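Local coordinates for protein BIFUNCTIONAL PROTEIN Proline utilization A (PutA) (Corynebacterium freiburgense, PDB 5UX5) that oxidises proline to glutamate in two steps, joining an FAD-dependent proline dehydrogenase and an NAD-dependent aldehyde dehydrogenase in one chain, at residues A[843-848]-A[890-895]; A[852-857]-A[872-877]; A[868-873]-A[1058-1063]; A[882-887]-A[963-968]. All coordinates share one frame; numbering follows the deposited sequence.

Contact 1. Residues A[843-848]-A[890-895]; sequences TGFGLT and WKNSSV
Backbone hydrogen bonds join the two segments: W890 N gives a nearly straight bond (176°) to G846 O at 2.8 Å, and N892 N reaches G844 O at 3.2 Å. G844 has a positive phi that suits glycine, and G846 brings no side chain into the place beside W890 CB. The W890 indole leads away from G846, and its NE1 bonds to E1058 O.

One side-chain hydroxyl adds a third bond. S893 OG, turned beside its own backbone N (chi1 -50°), accepts from G846 N at 2.9 Å; a small serine lets the turn come this close. The same oxygen lies in plane at the edge of the F845 ring.

Packing does the rest. F845 and N892 run side by side, with N892 OD1 3.3 Å from F845 CE2 and the ring and amide planes 53° apart, while N892 ND2 bonds to H1013. K891 lays its extended chain past F845 O toward E867, its salt-bridge partner.

W890 to S893 form a type II' turn, closed by S893 N to W890 O, directly after the PFGG sequence familiar from aldehyde dehydrogenases; the side chain of F845 lies about 8 Å from the bound NAD.

Contact 2. Residues A[852-857]-A[872-877]; sequences HSLDED and YINRGI
H852 and N874 bring their CA atoms to 4.5 Å where the strand of H852 ends and the chain of N874, just past strand 870-873, turns with positive phi and psi (55°/44°), a conformation asparagine tolerates well. Its amide pairs with both the N-H and the C=O of S853, much as a neighbouring strand would. OD1 accepts from S853 N at 2.7 Å on an in-plane lone pair, and ND2 returns a bond to S853 O at 2.9 Å (160°), meeting that oxygen from above its carbonyl plane. With N874 CG set beside its backbone N, both amide atoms face S853.

These residues sit at the ends of a beta-alpha-beta unit of strand 845-852, helix 856-865 and strand 870-873. D855 is the N-cap of the helix, its carboxylate capping E858 N, and S853 OG accepts from D855 N at 3.1 Å in an ST turn and is also hydrogen-bonded to E858 OE1.

The H852 imidazole lies flat against the other segment: N874 CA stands over its centre, 3.6 Å from the centroid, a CH-pi contact. NE2 of H852 is bonded to D712, which would help fix the ring's rotation. L854 brushes N874 ND2 with CD2 at 3.7 Å.

Contact 3. Residues A[868-873]-A[1058-1063]; sequences VGNAYI and EQAVST
A871 is bonded to strand 1056-1064 through both its backbone N and its O: A871 N donates to A1060 O at 3.0 Å, and A871 O accepts from S1062 N at 2.9 Å. This is parallel beta pairing, with the strand axes 14° apart, and it adds a strand from the C-terminal region to the aldehyde dehydrogenase part of the fold. A1060 N to G869 O and I873 N to S1062 O extend the pattern at either end. One side chain prolongs it: Q1059, fully extended with CG opposite its backbone N (chi1 177°), sends NE2 to V868 O at 3.1 Å, almost in line with the carbonyl.

On the face of N870, Y872, A1060 and S1062, the small alanine and serine leave room for larger neighbours, and S1062 CB packs on Y872 CD2 at 3.7 Å. The opposite face is mainly apolar, with I873 CD1 against V1061 CG1 and helix 856-865 lying beyond I873.

Further out, R970 holds Q1059 OE1, and the N870 amide is gripped by P886 O, G888 N and K900. The backbone of N870 and Y872 bonds to strand 845-852, on the other side from strand 1056-1064. At the far end, I873 CG2 rests 3.6 Å from T1063 CG2.

Contact 4. Residues A[882-887]-A[963-968]; sequences VQRQPF and RCESNV
Q885 and N967 meet amide to amide: Q885 NE2 gives N967 OD1 a bond of 2.8 Å at 162°. The donor stands above the carbonyl plane of N967, while the oxygen lies near the amide plane of Q885, and the two planes are 67° apart. Q885 gets there by a bend. CG sits beside its backbone N, and the turn at chi2 (96°) brings NE2 to N967; its OE1 is held by I881 N.

N967 places CG opposite its carbonyl carbon, and its ND2 donates to E965 OE1 at 3.0 Å, using the lone pair away from the other carboxylate oxygen. E965 is extended, with its carboxylate nearly at right angles to the Q885 amide. N967 CB also packs on R884 O at 3.3 Å. R884 NH1 is 4.4 Å from E965 OE1, opposite charges too far apart for a salt bridge, and NH2 bonds to L312 O, in a helix of the proline dehydrogenase part.

The polar ends are buried but well provided for. N967 OD1 also accepts a hydrogen bond from S1062 OG. Because OD1 accepts from Q885 NE2 while ND2 donates to E965 OE1, the N967 amide has a defined orientation; E965 OE2 pairs with R875, and the carboxylate probably stays charged.

In the fold
Starting from the N-terminal side, 843-848 opens contact 1, whose loop closes at 890-895. Nested inside it, contact 2 closes the short crossover from 852-857 to 872-877. Contact 3 opens at 868-873, sharing Y872 and I873 with contact 2, and crosses contact 1 because its partner lies far on, at 1058-1063. Contact 4 also crosses contact 1, opening at 882-887; it follows contact 2 in series and is nested within contact 3. Strands 845-852, 870-873, 1056-1064 and 965-980 are successive neighbours, joining the aldehyde dehydrogenase part to the C-terminal region, while strand 894-895 of contact 1 pairs with strand 687-691 of another sheet.

Contact 1. Residues A[843-848]-A[890-895]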
loop_
_atom_site.group_PDB
_atom_site.type_symbol
_atom_site.label_atom_id
_atom_site.label_comp_id
_atom_site.label_asym_id
_atom_site.label_seq_id
_atom_site.Cartn_x
_atom_site.Cartn_y
_atom_site.Cartn_z
ATOM N N THR A 843 19.714 -13.202 -9.401
ATOM C CA THR A 843 20.331 -12.015 -8.823
ATOM C C THR A 843 21.296 -12.347 -7.688
ATOM O O THR A 843 22.103 -11.486 -7.297
ATOM C CB THR A 843 19.222 -11.071 -8.304
ATOM O OG1 THR A 843 18.304 -11.821 -7.483
ATOM C CG2 THR A 843 18.475 -10.392 -9.451
ATOM N N GLY A 844 21.217 -13.566 -7.138
ATOM C CA GLY A 844 21.911 -13.902 -5.929
ATOM C C GLY A 844 21.076 -13.696 -4.699
ATOM O O GLY A 844 21.411 -14.231 -3.636
ATOM N N PHE A 845 19.995 -12.940 -4.822
ATOM C CA PHE A 845 19.105 -12.628 -3.724
ATOM C C PHE A 845 17.739 -13.286 -3.933
ATOM O O PHE A 845 17.413 -13.785 -5.018
ATOM C CB PHE A 845 18.962 -11.108 -3.572
ATOM C CG PHE A 845 20.261 -10.386 -3.389
ATOM C CD1 PHE A 845 21.076 -10.096 -4.465
ATOM C CD2 PHE A 845 20.660 -9.968 -2.124
ATOM C CE1 PHE A 845 22.279 -9.413 -4.283
ATOM C CE2 PHE A 845 21.862 -9.285 -1.936
ATOM C CZ PHE A 845 22.669 -9.005 -3.017
ATOM N N GLY A 846 16.951 -13.330 -2.855
ATOM C CA GLY A 846 15.588 -13.794 -2.995
ATOM C C GLY A 846 14.644 -13.220 -1.964
ATOM O O GLY A 846 13.979 -13.980 -1.253
ATOM N N LEU A 847 14.566 -11.888 -1.877
ATOM C CA LEU A 847 13.749 -11.219 -0.865
ATOM C C LEU A 847 12.334 -10.959 -1.399
ATOM O O LEU A 847 11.415 -11.715 -1.076
ATOM C CB LEU A 847 14.423 -9.919 -0.404
ATOM C CG LEU A 847 13.807 -9.105 0.749
ATOM C CD1 LEU A 847 13.214 -10.003 1.814
ATOM C CD2 LEU A 847 14.790 -8.168 1.405
ATOM N N THR A 848 12.119 -9.917 -2.210
ATOM C CA THR A 848 10.790 -9.678 -2.757
ATOM C C THR A 848 10.804 -9.817 -4.273
ATOM O O THR A 848 11.854 -9.778 -4.923
ATOM C CB THR A 848 10.217 -8.286 -2.375
ATOM O OG1 THR A 848 10.995 -7.254 -2.963
ATOM C CG2 THR A 848 10.177 -8.055 -0.866
ATOM N N TRP A 890 15.031 -15.399 0.961
ATOM C CA TRP A 890 15.826 -16.583 0.705
ATOM C C TRP A 890 17.211 -16.158 0.216
ATOM O O TRP A 890 17.476 -14.975 -0.011
ATOM C CB TRP A 890 15.124 -17.467 -0.335
ATOM C CG TRP A 890 13.729 -17.916 0.045
ATOM C CD1 TRP A 890 13.135 -17.780 1.259
ATOM C CD2 TRP A 890 12.774 -18.630 -0.787
ATOM N NE1 TRP A 890 11.863 -18.340 1.240
ATOM C CE2 TRP A 890 11.622 -18.861 -0.003
ATOM C CE3 TRP A 890 12.778 -19.066 -2.115
ATOM C CZ2 TRP A 890 10.498 -19.503 -0.498
ATOM C CZ3 TRP A 890 11.670 -19.720 -2.600
ATOM C CH2 TRP A 890 10.540 -19.933 -1.790
ATOM N N LYS A 891 18.103 -17.137 0.063
ATOM C CA LYS A 891 19.425 -16.958 -0.581
ATOM C C LYS A 891 20.249 -15.905 0.159
ATOM O O LYS A 891 20.380 -15.976 1.390
ATOM C CB LYS A 891 19.183 -16.672 -2.061
ATOM C CG LYS A 891 18.497 -17.799 -2.805
ATOM C CD LYS A 891 18.138 -17.379 -4.208
ATOM C CE LYS A 891 17.481 -18.524 -4.944
ATOM N NZ LYS A 891 16.941 -18.148 -6.284
ATOM N N ASN A 892 20.838 -14.921 -0.527
ATOM C CA ASN A 892 21.681 -13.952 0.163
ATOM C C ASN A 892 20.876 -12.938 0.941
ATOM O O ASN A 892 21.469 -12.099 1.626
ATOM C CB ASN A 892 22.601 -13.230 -0.820
ATOM C CG ASN A 892 23.708 -12.417 -0.127
ATOM O OD1 ASN A 892 24.017 -11.300 -0.552
ATOM N ND2 ASN A 892 24.305 -12.969 0.927
ATOM N N SER A 893 19.548 -13.003 0.877
ATOM C CA SER A 893 18.750 -12.008 1.570
ATOM C C SER A 893 18.613 -12.309 3.057
ATOM O O SER A 893 18.239 -11.422 3.823
ATOM C CB SER A 893 17.381 -11.906 0.900
ATOM O OG SER A 893 17.528 -11.744 -0.514
ATOM N N SER A 894 18.923 -13.524 3.491
ATOM C CA SER A 894 18.714 -13.915 4.876
ATOM C C SER A 894 19.930 -14.689 5.400
ATOM O O SER A 894 20.628 -15.392 4.653
ATOM C CB SER A 894 17.433 -14.734 4.982
ATOM O OG SER A 894 17.318 -15.369 6.249
ATOM N N VAL A 895 20.199 -14.529 6.691
ATOM C CA VAL A 895 21.128 -15.380 7.423
ATOM C C VAL A 895 20.375 -15.993 8.588
ATOM O O VAL A 895 19.711 -15.269 9.340
ATOM C CB VAL A 895 22.359 -14.614 7.949
ATOM C CG1 VAL A 895 23.204 -15.543 8.820
ATOM C CG2 VAL A 895 23.191 -14.061 6.816
#

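Contact 2. Residues A[852-857]-A[872-877]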
loop_
_atom_site.group_PDB
_atom_site.type_symbol
_atom_site.label_atom_id
_atom_site.label_comp_id
_atom_site.label_asym_id
_atom_site.label_seq_id
_atom_site.Cartn_x
_atom_site.Cartn_y
_atom_site.Cartn_z
ATOM N N HIS A 852 3.189 -8.715 -12.915
ATOM C CA HIS A 852 1.977 -8.041 -13.331
ATOM C C HIS A 852 1.454 -8.768 -14.554
ATOM O O HIS A 852 2.082 -8.728 -15.615
ATOM C CB HIS A 852 2.244 -6.569 -13.607
ATOM C CG HIS A 852 1.631 -5.667 -12.590
ATOM N ND1 HIS A 852 0.348 -5.168 -12.721
ATOM C CD2 HIS A 852 2.100 -5.204 -11.407
ATOM C CE1 HIS A 852 0.062 -4.417 -11.669
ATOM N NE2 HIS A 852 1.106 -4.423 -10.856
ATOM N N SER A 853 0.311 -9.428 -14.400
ATOM C CA SER A 853 -0.314 -10.123 -15.515
ATOM C C SER A 853 -1.746 -10.461 -15.145
ATOM O O SER A 853 -2.010 -10.905 -14.028
ATOM C CB SER A 853 0.445 -11.393 -15.876
ATOM O OG SER A 853 -0.309 -12.133 -16.815
ATOM N N LEU A 854 -2.677 -10.212 -16.062
ATOM C CA LEU A 854 -4.073 -10.601 -15.880
ATOM C C LEU A 854 -4.362 -11.980 -16.449
ATOM O O LEU A 854 -5.517 -12.415 -16.438
ATOM C CB LEU A 854 -4.993 -9.554 -16.515
ATOM C CG LEU A 854 -4.882 -8.204 -15.783
ATOM C CD1 LEU A 854 -5.948 -7.185 -16.191
ATOM C CD2 LEU A 854 -4.930 -8.436 -14.260
ATOM N N ASP A 855 -3.333 -12.667 -16.935
ATOM C CA ASP A 855 -3.457 -14.007 -17.472
ATOM C C ASP A 855 -3.214 -14.994 -16.341
ATOM O O ASP A 855 -2.155 -14.955 -15.707
ATOM C CB ASP A 855 -2.448 -14.200 -18.597
ATOM C CG ASP A 855 -2.564 -15.558 -19.254
ATOM O OD1 ASP A 855 -2.020 -16.533 -18.702
ATOM O OD2 ASP A 855 -3.194 -15.638 -20.335
ATOM N N GLU A 856 -4.189 -15.878 -16.094
ATOM C CA GLU A 856 -4.132 -16.751 -14.921
ATOM C C GLU A 856 -3.029 -17.805 -15.044
ATOM O O GLU A 856 -2.354 -18.110 -14.054
ATOM C CB GLU A 856 -5.498 -17.402 -14.689
ATOM N N ASP A 857 -2.793 -18.342 -16.248
ATOM C CA ASP A 857 -1.765 -19.376 -16.394
ATOM C C ASP A 857 -0.374 -18.827 -16.136
ATOM O O ASP A 857 0.484 -19.531 -15.585
ATOM C CB ASP A 857 -1.838 -20.023 -17.776
ATOM C CG ASP A 857 -3.129 -20.762 -17.985
ATOM O OD1 ASP A 857 -3.500 -21.523 -17.061
ATOM O OD2 ASP A 857 -3.780 -20.580 -19.039
ATOM N N TYR A 872 4.369 -11.059 -4.821
ATOM C CA TYR A 872 3.208 -10.182 -4.969
ATOM C C TYR A 872 2.699 -10.309 -6.389
ATOM O O TYR A 872 3.483 -10.478 -7.326
ATOM C CB TYR A 872 3.523 -8.706 -4.673
ATOM C CG TYR A 872 4.058 -8.454 -3.287
ATOM C CD1 TYR A 872 5.403 -8.590 -3.033
ATOM C CD2 TYR A 872 3.225 -8.067 -2.230
ATOM C CE1 TYR A 872 5.913 -8.369 -1.790
ATOM C CE2 TYR A 872 3.749 -7.833 -0.956
ATOM C CZ TYR A 872 5.108 -8.003 -0.758
ATOM O OH TYR A 872 5.727 -7.785 0.453
ATOM N N ILE A 873 1.389 -10.242 -6.553
ATOM C CA ILE A 873 0.793 -10.424 -7.862
ATOM C C ILE A 873 -0.092 -9.222 -8.149
ATOM O O ILE A 873 -1.022 -8.932 -7.390
ATOM C CB ILE A 873 0.037 -11.759 -7.930
ATOM C CG1 ILE A 873 1.094 -12.873 -7.907
ATOM C CG2 ILE A 873 -0.826 -11.840 -9.163
ATOM C CD1 ILE A 873 0.657 -14.160 -7.293
ATOM N N ASN A 874 0.237 -8.492 -9.211
ATOM C CA ASN A 874 -0.528 -7.311 -9.620
ATOM C C ASN A 874 -0.669 -6.289 -8.487
ATOM O O ASN A 874 -1.734 -5.723 -8.264
ATOM C CB ASN A 874 -1.895 -7.719 -10.175
ATOM C CG ASN A 874 -1.784 -8.555 -11.420
ATOM O OD1 ASN A 874 -0.905 -8.324 -12.254
ATOM N ND2 ASN A 874 -2.677 -9.512 -11.574
ATOM N N ARG A 875 0.424 -6.036 -7.777
ATOM C CA ARG A 875 0.491 -4.936 -6.829
ATOM C C ARG A 875 1.958 -4.635 -6.574
ATOM O O ARG A 875 2.836 -5.316 -7.097
ATOM C CB ARG A 875 -0.246 -5.278 -5.546
ATOM C CG ARG A 875 0.116 -6.651 -5.034
ATOM C CD ARG A 875 -0.011 -6.675 -3.543
ATOM N NE ARG A 875 1.047 -5.888 -2.933
ATOM C CZ ARG A 875 1.063 -5.524 -1.653
ATOM N NH1 ARG A 875 0.065 -5.869 -0.848
ATOM N NH2 ARG A 875 2.072 -4.815 -1.175
ATOM N N GLY A 876 2.219 -3.600 -5.766
ATOM C CA GLY A 876 3.581 -3.269 -5.400
ATOM C C GLY A 876 4.231 -4.354 -4.554
ATOM O O GLY A 876 3.563 -5.189 -3.935
ATOM N N ILE A 877 5.570 -4.367 -4.564
ATOM C CA ILE A 877 6.347 -5.359 -3.833
ATOM C C ILE A 877 6.942 -4.796 -2.542
ATOM O O ILE A 877 7.736 -5.480 -1.882
ATOM C CB ILE A 877 7.442 -5.995 -4.707
ATOM C CG1 ILE A 877 8.543 -5.004 -5.016
ATOM C CG2 ILE A 877 6.885 -6.553 -5.993
ATOM C CD1 ILE A 877 9.598 -5.630 -5.862
#

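Contact 3. Residues A[868-873]-A[1058-1063]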
loop_
_atom_site.group_PDB
_atom_site.type_symbol
_atom_site.label_atom_id
_atom_site.label_comp_id
_atom_site.label_asym_id
_atom_site.label_seq_id
_atom_site.Cartn_x
_atom_site.Cartn_y
_atom_site.Cartn_z
ATOM N N VAL A 868 11.492 -16.258 -4.285
ATOM C CA VAL A 868 11.560 -15.111 -3.386
ATOM C C VAL A 868 10.752 -15.419 -2.135
ATOM O O VAL A 868 9.798 -16.203 -2.157
ATOM C CB VAL A 868 11.014 -13.818 -4.033
ATOM C CG1 VAL A 868 11.783 -13.494 -5.281
ATOM C CG2 VAL A 868 9.512 -13.951 -4.311
ATOM N N GLY A 869 11.114 -14.776 -1.038
ATOM C CA GLY A 869 10.369 -15.029 0.170
ATOM C C GLY A 869 9.021 -14.338 0.144
ATOM O O GLY A 869 8.023 -14.911 0.597
ATOM N N ASN A 870 8.971 -13.122 -0.420
ATOM C CA ASN A 870 7.746 -12.322 -0.519
ATOM C C ASN A 870 7.402 -12.122 -1.997
ATOM O O ASN A 870 8.063 -11.355 -2.706
ATOM C CB ASN A 870 7.912 -10.980 0.204
ATOM C CG ASN A 870 7.727 -11.085 1.727
ATOM O OD1 ASN A 870 8.612 -11.545 2.443
ATOM N ND2 ASN A 870 6.591 -10.635 2.215
ATOM N N ALA A 871 6.382 -12.844 -2.453
ATOM C CA ALA A 871 5.826 -12.725 -3.799
ATOM C C ALA A 871 4.535 -11.887 -3.794
ATOM O O ALA A 871 3.731 -11.952 -2.859
ATOM C CB ALA A 871 5.559 -14.108 -4.379
ATOM N N TYR A 872 4.369 -11.059 -4.821
ATOM C CA TYR A 872 3.208 -10.182 -4.969
ATOM C C TYR A 872 2.699 -10.309 -6.389
ATOM O O TYR A 872 3.483 -10.478 -7.326
ATOM C CB TYR A 872 3.523 -8.706 -4.673
ATOM C CG TYR A 872 4.058 -8.454 -3.287
ATOM C CD1 TYR A 872 5.403 -8.590 -3.033
ATOM C CD2 TYR A 872 3.225 -8.067 -2.230
ATOM C CE1 TYR A 872 5.913 -8.369 -1.790
ATOM C CE2 TYR A 872 3.749 -7.833 -0.956
ATOM C CZ TYR A 872 5.108 -8.003 -0.758
ATOM O OH TYR A 872 5.727 -7.785 0.453
ATOM N N ILE A 873 1.389 -10.242 -6.553
ATOM C CA ILE A 873 0.793 -10.424 -7.862
ATOM C C ILE A 873 -0.092 -9.222 -8.149
ATOM O O ILE A 873 -1.022 -8.932 -7.390
ATOM C CB ILE A 873 0.037 -11.759 -7.930
ATOM C CG1 ILE A 873 1.094 -12.873 -7.907
ATOM C CG2 ILE A 873 -0.826 -11.840 -9.163
ATOM C CD1 ILE A 873 0.657 -14.160 -7.293
ATOM N N GLU A 1058 9.773 -20.509 4.496
ATOM C CA GLU A 1058 8.506 -19.802 4.610
ATOM C C GLU A 1058 8.339 -18.856 3.425
ATOM O O GLU A 1058 9.327 -18.345 2.877
ATOM C CB GLU A 1058 8.460 -19.017 5.924
ATOM C CG GLU A 1058 8.608 -19.893 7.151
ATOM C CD GLU A 1058 8.632 -19.118 8.456
ATOM O OE1 GLU A 1058 8.796 -19.764 9.531
ATOM O OE2 GLU A 1058 8.521 -17.873 8.410
ATOM N N GLN A 1059 7.079 -18.633 3.017
ATOM C CA GLN A 1059 6.786 -17.732 1.901
ATOM C C GLN A 1059 5.411 -17.084 2.019
ATOM O O GLN A 1059 4.414 -17.764 2.282
ATOM C CB GLN A 1059 6.862 -18.467 0.556
ATOM C CG GLN A 1059 6.504 -17.619 -0.653
ATOM C CD GLN A 1059 6.524 -18.397 -1.941
ATOM O OE1 GLN A 1059 5.737 -19.325 -2.121
ATOM N NE2 GLN A 1059 7.397 -18.001 -2.867
ATOM N N ALA A 1060 5.353 -15.780 1.740
ATOM C CA ALA A 1060 4.104 -15.026 1.675
ATOM C C ALA A 1060 3.769 -14.702 0.227
ATOM O O ALA A 1060 4.616 -14.170 -0.493
ATOM C CB ALA A 1060 4.209 -13.730 2.468
ATOM N N VAL A 1061 2.548 -15.035 -0.206
ATOM C CA VAL A 1061 2.087 -14.741 -1.566
ATOM C C VAL A 1061 0.872 -13.832 -1.462
ATOM O O VAL A 1061 -0.203 -14.263 -1.019
ATOM C CB VAL A 1061 1.742 -16.000 -2.363
ATOM C CG1 VAL A 1061 1.516 -15.638 -3.820
ATOM C CG2 VAL A 1061 2.837 -17.049 -2.224
ATOM N N SER A 1062 1.025 -12.590 -1.924
ATOM C CA SER A 1062 -0.003 -11.562 -1.838
ATOM C C SER A 1062 -0.488 -11.243 -3.239
ATOM O O SER A 1062 0.320 -10.846 -4.086
ATOM C CB SER A 1062 0.546 -10.314 -1.160
ATOM O OG SER A 1062 -0.446 -9.316 -1.129
ATOM N N THR A 1063 -1.791 -11.440 -3.486
ATOM C CA THR A 1063 -2.417 -11.292 -4.809
ATOM C C THR A 1063 -3.633 -10.363 -4.756
ATOM O O THR A 1063 -4.581 -10.604 -3.992
ATOM C CB THR A 1063 -2.890 -12.631 -5.380
ATOM O OG1 THR A 1063 -1.808 -13.570 -5.413
ATOM C CG2 THR A 1063 -3.482 -12.441 -6.768
#

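Contact 4. Residues A[882-887]-A[963-968]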
loop_
_atom_site.group_PDB
_atom_site.type_symbol
_atom_site.label_atom_id
_atom_site.label_comp_id
_atom_site.label_asym_id
_atom_site.label_seq_id
_atom_site.Cartn_x
_atom_site.Cartn_y
_atom_site.Cartn_z
ATOM N N VAL A 882 2.424 -6.529 8.784
ATOM C CA VAL A 882 2.515 -7.581 9.784
ATOM C C VAL A 882 1.364 -8.557 9.624
ATOM O O VAL A 882 0.218 -8.160 9.416
ATOM C CB VAL A 882 2.509 -6.998 11.202
ATOM C CG1 VAL A 882 2.321 -8.113 12.202
ATOM C CG2 VAL A 882 3.783 -6.253 11.472
ATOM N N GLN A 883 1.691 -9.839 9.624
ATOM C CA GLN A 883 0.750 -10.944 9.528
ATOM C C GLN A 883 0.076 -11.064 8.166
ATOM O O GLN A 883 -0.205 -12.180 7.725
ATOM C CB GLN A 883 -0.286 -10.858 10.635
ATOM C CG GLN A 883 -1.087 -12.105 10.699
ATOM C CD GLN A 883 -2.326 -11.940 11.538
ATOM O OE1 GLN A 883 -2.623 -12.788 12.384
ATOM N NE2 GLN A 883 -3.060 -10.842 11.317
ATOM N N ARG A 884 -0.201 -9.940 7.492
ATOM C CA ARG A 884 -0.695 -10.009 6.116
ATOM C C ARG A 884 0.377 -10.558 5.193
ATOM O O ARG A 884 0.120 -11.465 4.400
ATOM C CB ARG A 884 -1.133 -8.636 5.624
ATOM C CG ARG A 884 -2.479 -8.151 6.071
ATOM C CD ARG A 884 -2.882 -6.960 5.224
ATOM N NE ARG A 884 -3.853 -6.090 5.872
ATOM C CZ ARG A 884 -4.193 -4.894 5.395
ATOM N NH1 ARG A 884 -3.635 -4.449 4.289
ATOM N NH2 ARG A 884 -5.073 -4.140 6.027
ATOM N N GLN A 885 1.561 -9.947 5.221
ATOM C CA GLN A 885 2.726 -10.373 4.438
ATOM C C GLN A 885 3.888 -10.466 5.415
ATOM O O GLN A 885 4.629 -9.493 5.613
ATOM C CB GLN A 885 3.035 -9.404 3.295
ATOM C CG GLN A 885 1.865 -9.168 2.348
ATOM C CD GLN A 885 1.082 -7.921 2.722
ATOM O OE1 GLN A 885 1.615 -7.027 3.397
ATOM N NE2 GLN A 885 -0.198 -7.866 2.319
ATOM N N PRO A 886 4.019 -11.590 6.112
ATOM C CA PRO A 886 5.228 -11.826 6.907
ATOM C C PRO A 886 6.460 -11.658 6.031
ATOM O O PRO A 886 6.485 -12.092 4.876
ATOM C CB PRO A 886 5.055 -13.265 7.375
ATOM C CG PRO A 886 3.571 -13.495 7.311
ATOM C CD PRO A 886 3.068 -12.709 6.189
ATOM N N PHE A 887 7.489 -11.018 6.567
ATOM C CA PHE A 887 8.568 -10.519 5.726
ATOM C C PHE A 887 9.882 -11.258 6.012
ATOM O O PHE A 887 10.264 -11.439 7.179
ATOM C CB PHE A 887 8.730 -9.012 5.933
ATOM C CG PHE A 887 9.654 -8.360 4.943
ATOM C CD1 PHE A 887 9.207 -8.041 3.681
ATOM C CD2 PHE A 887 10.981 -8.092 5.271
ATOM C CE1 PHE A 887 10.056 -7.445 2.751
ATOM C CE2 PHE A 887 11.834 -7.508 4.360
ATOM C CZ PHE A 887 11.370 -7.177 3.093
ATOM N N ARG A 963 -11.272 -9.172 1.644
ATOM C CA ARG A 963 -11.952 -9.439 0.374
ATOM C C ARG A 963 -11.064 -9.090 -0.825
ATOM O O ARG A 963 -10.873 -9.912 -1.724
ATOM C CB ARG A 963 -13.282 -8.686 0.319
ATOM C CG ARG A 963 -14.506 -9.488 0.812
ATOM C CD ARG A 963 -15.680 -8.604 1.335
ATOM N NE ARG A 963 -15.361 -7.984 2.630
ATOM C CZ ARG A 963 -15.175 -6.676 2.840
ATOM N NH1 ARG A 963 -14.877 -6.236 4.066
ATOM N NH2 ARG A 963 -15.278 -5.802 1.830
ATOM N N CYS A 964 -10.452 -7.905 -0.829
ATOM C CA CYS A 964 -9.834 -7.404 -2.055
ATOM C C CYS A 964 -8.419 -7.932 -2.292
ATOM O O CYS A 964 -7.855 -7.707 -3.369
ATOM C CB CYS A 964 -9.777 -5.878 -2.014
ATOM S SG CYS A 964 -8.690 -5.305 -0.700
ATOM N N GLU A 965 -7.821 -8.608 -1.323
ATOM C CA GLU A 965 -6.435 -9.025 -1.456
ATOM C C GLU A 965 -6.246 -10.366 -0.758
ATOM O O GLU A 965 -6.456 -10.479 0.448
ATOM C CB GLU A 965 -5.514 -7.967 -0.870
ATOM C CG GLU A 965 -4.058 -8.253 -0.999
ATOM C CD GLU A 965 -3.228 -7.103 -0.516
ATOM O OE1 GLU A 965 -3.006 -6.975 0.718
ATOM O OE2 GLU A 965 -2.821 -6.288 -1.384
ATOM N N SER A 966 -5.844 -11.374 -1.520
ATOM C CA SER A 966 -5.466 -12.670 -0.970
ATOM C C SER A 966 -4.066 -12.588 -0.379
ATOM O O SER A 966 -3.120 -12.206 -1.069
ATOM C CB SER A 966 -5.519 -13.737 -2.055
ATOM O OG SER A 966 -4.968 -14.932 -1.559
ATOM N N ASN A 967 -3.926 -12.924 0.897
ATOM C CA ASN A 967 -2.623 -12.888 1.560
ATOM C C ASN A 967 -2.337 -14.253 2.187
ATOM O O ASN A 967 -2.855 -14.564 3.267
ATOM C CB ASN A 967 -2.570 -11.746 2.572
ATOM C CG ASN A 967 -2.597 -10.365 1.883
ATOM O OD1 ASN A 967 -1.623 -9.977 1.237
ATOM N ND2 ASN A 967 -3.693 -9.622 2.045
ATOM N N VAL A 968 -1.475 -15.040 1.524
ATOM C CA VAL A 968 -1.230 -16.455 1.826
ATOM C C VAL A 968 0.117 -16.651 2.523
ATOM O O VAL A 968 1.131 -16.062 2.133
ATOM C CB VAL A 968 -1.306 -17.287 0.529
ATOM C CG1 VAL A 968 -0.789 -18.662 0.726
ATOM C CG2 VAL A 968 -2.748 -17.351 0.055
#